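PDB 3E8O: uncharacterized protein with ferredoxin-like fold from Deinococcus radiodurans, which is of unknown function but belongs to the antibiotic biosynthesis monooxygenase family, and so may act as a small dimeric oxidoreductase. Local coordinates for residues 54-59 with 68-73. Numbering follows the deposited sequence.
Sequences LLYLVS and FLITEH
Segments 54-59 and 68-73 lie on strands 53-61 and 67-74, the two arms of an antiparallel beta hairpin in this ferredoxin-like fold, and a classic beta bulge lies at the Leu-54 end: Leu-54 N and Leu-55 N both donate to His-73 O, at 2.8 and 3.2 Å. Further along, Leu-57 and Thr-71 form a hydrogen-bonded pair with two nearly straight bonds; Ser-59 and Leu-69 form a second such pair, its bonds somewhat more bent. Leu-55 sets its CD2 methyl over the face of the His-73 imidazole, a CH-pi contact of 3.7 Å from CD2 to the ring centroid. With CG anti to the backbone N (chi1 -173°), the leucine runs alongside the histidine. A water bridges Ser-59 OG and Thr-71 OG1 on this face, 2.8 Å from each, while Ser-59 OG also hydrogen-bonds Ser-59 of the second subunit.

On the other face the Tyr-56 ring slants between Glu-72 and Ile-70. Its CE2 lies 3.3 Å from Glu-72 CD, ring and carboxylate planes 41° apart, and Ile-70 CG2 sits 3.6 Å from Tyr-56 CZ. Trp-74 holds Glu-72 OE1, and an unidentified molecule, probably from the crystallisation liquor, hydrogen-bonds Tyr-56 OH and may mark a pocket.

Helix 33-47 covers this tyrosine; strand 20-27 flanks 68-73, and a strand of the second subunit pairs antiparallel at Ser-59, carrying the sheet across the interface.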
loop_
_atom_site.group_PDB
_atom_site.type_symbol
_atom_site.label_atom_id
_atom_site.label_comp_id
_atom_site.label_asym_id
_atom_site.label_seq_id
_atom_site.Cartn_x
_atom_site.Cartn_y
_atom_site.Cartn_z
ATOM N N LEU A 54 11.195 8.474 0.546
ATOM C CA LEU A 54 10.645 8.830 -0.769
ATOM C C LEU A 54 9.127 8.692 -0.821
ATOM O O LEU A 54 8.466 9.336 -1.606
ATOM C CB LEU A 54 11.284 7.994 -1.847
ATOM C CG LEU A 54 12.811 8.065 -1.961
ATOM C CD1 LEU A 54 13.384 7.046 -2.915
ATOM C CD2 LEU A 54 13.239 9.512 -2.309
ATOM N N LEU A 55 8.591 7.867 0.053
ATOM C CA LEU A 55 7.143 7.636 0.121
ATOM C C LEU A 55 6.807 7.041 1.479
ATOM O O LEU A 55 7.502 6.159 1.965
ATOM C CB LEU A 55 6.689 6.632 -0.932
ATOM C CG LEU A 55 5.171 6.444 -1.075
ATOM C CD1 LEU A 55 4.491 7.685 -1.647
ATOM C CD2 LEU A 55 4.902 5.215 -1.938
ATOM N N TYR A 56 5.741 7.518 2.076
ATOM C CA TYR A 56 5.203 6.925 3.323
ATOM C C TYR A 56 3.708 7.173 3.338
ATOM O O TYR A 56 3.247 8.285 3.517
ATOM C CB TYR A 56 5.871 7.523 4.558
ATOM C CG TYR A 56 5.687 6.695 5.806
ATOM C CD1 TYR A 56 4.523 6.717 6.510
ATOM C CD2 TYR A 56 6.734 5.964 6.337
ATOM C CE1 TYR A 56 4.358 5.967 7.656
ATOM C CE2 TYR A 56 6.591 5.240 7.481
ATOM C CZ TYR A 56 5.403 5.243 8.159
ATOM O OH TYR A 56 5.171 4.535 9.314
ATOM N N LEU A 57 2.967 6.117 3.081
ATOM C CA LEU A 57 1.515 6.147 3.035
ATOM C C LEU A 57 0.916 5.184 4.059
ATOM O O LEU A 57 1.383 4.063 4.260
ATOM C CB LEU A 57 1.005 5.699 1.656
ATOM C CG LEU A 57 1.430 6.492 0.451
ATOM C CD1 LEU A 57 0.994 5.778 -0.848
ATOM C CD2 LEU A 57 0.903 7.899 0.517
ATOM N N VAL A 58 -0.131 5.670 4.710
ATOM C CA VAL A 58 -0.890 4.878 5.640
ATOM C C VAL A 58 -2.317 4.805 5.107
ATOM O O VAL A 58 -2.891 5.823 4.699
ATOM C CB VAL A 58 -0.833 5.419 7.064
ATOM C CG1 VAL A 58 0.588 5.278 7.639
ATOM C CG2 VAL A 58 -1.329 6.935 7.235
ATOM N N SER A 59 -2.860 3.596 5.017
ATOM C CA SER A 59 -4.156 3.385 4.335
ATOM C C SER A 59 -4.965 2.308 5.019
ATOM O O SER A 59 -4.446 1.511 5.786
ATOM C CB SER A 59 -3.917 3.087 2.836
ATOM O OG SER A 59 -3.185 1.872 2.639
ATOM N N PHE A 68 -5.137 -2.042 8.345
ATOM C CA PHE A 68 -4.347 -0.945 7.784
ATOM C C PHE A 68 -3.068 -1.448 7.158
ATOM O O PHE A 68 -2.558 -2.533 7.455
ATOM C CB PHE A 68 -4.025 0.076 8.896
ATOM C CG PHE A 68 -5.259 0.628 9.584
ATOM C CD1 PHE A 68 -6.001 1.631 9.013
ATOM C CD2 PHE A 68 -5.729 0.068 10.773
ATOM C CE1 PHE A 68 -7.146 2.086 9.584
ATOM C CE2 PHE A 68 -6.885 0.526 11.344
ATOM C CZ PHE A 68 -7.592 1.534 10.749
ATOM N N LEU A 69 -2.591 -0.602 6.252
ATOM C CA LEU A 69 -1.372 -0.827 5.499
ATOM C C LEU A 69 -0.438 0.371 5.664
ATOM O O LEU A 69 -0.884 1.523 5.668
ATOM C CB LEU A 69 -1.715 -1.034 4.001
ATOM C CG LEU A 69 -0.654 -1.379 2.946
ATOM C CD1 LEU A 69 0.009 -2.739 3.207
ATOM C CD2 LEU A 69 -1.273 -1.360 1.517
ATOM N N ILE A 70 0.846 0.076 5.758
ATOM C CA ILE A 70 1.903 1.058 5.806
ATOM C C ILE A 70 2.807 0.753 4.609
ATOM O O ILE A 70 3.433 -0.316 4.529
ATOM C CB ILE A 70 2.725 1.058 7.105
ATOM C CG1 ILE A 70 1.864 1.117 8.374
ATOM C CG2 ILE A 70 3.719 2.193 7.077
ATOM C CD1 ILE A 70 2.633 1.038 9.667
ATOM N N THR A 71 2.883 1.698 3.678
ATOM C CA THR A 71 3.635 1.582 2.430
ATOM C C THR A 71 4.762 2.593 2.440
ATOM O O THR A 71 4.528 3.781 2.591
ATOM C CB THR A 71 2.707 1.819 1.247
ATOM O OG1 THR A 71 1.616 0.904 1.325
ATOM C CG2 THR A 71 3.423 1.711 -0.109
ATOM N N GLU A 72 5.995 2.101 2.311
ATOM C CA GLU A 72 7.140 3.013 2.382
ATOM C C GLU A 72 8.143 2.733 1.286
ATOM O O GLU A 72 8.396 1.595 0.967
ATOM C CB GLU A 72 7.902 2.873 3.739
ATOM C CG GLU A 72 7.035 2.687 4.957
ATOM C CD GLU A 72 7.748 2.385 6.246
ATOM O OE1 GLU A 72 8.901 2.850 6.423
ATOM O OE2 GLU A 72 7.125 1.720 7.127
ATOM N N HIS A 73 8.727 3.807 0.764
ATOM C CA HIS A 73 9.861 3.715 -0.159
ATOM C C HIS A 73 10.997 4.530 0.422
ATOM O O HIS A 73 10.816 5.678 0.786
ATOM C CB HIS A 73 9.546 4.258 -1.561
ATOM C CG HIS A 73 8.493 3.508 -2.285
ATOM N ND1 HIS A 73 8.043 3.927 -3.517
ATOM C CD2 HIS A 73 7.776 2.401 -1.963
ATOM C CE1 HIS A 73 7.115 3.079 -3.936
ATOM N NE2 HIS A 73 6.926 2.155 -3.010
HETATM O O HOH W 1 -0.416 2.248 2.657
#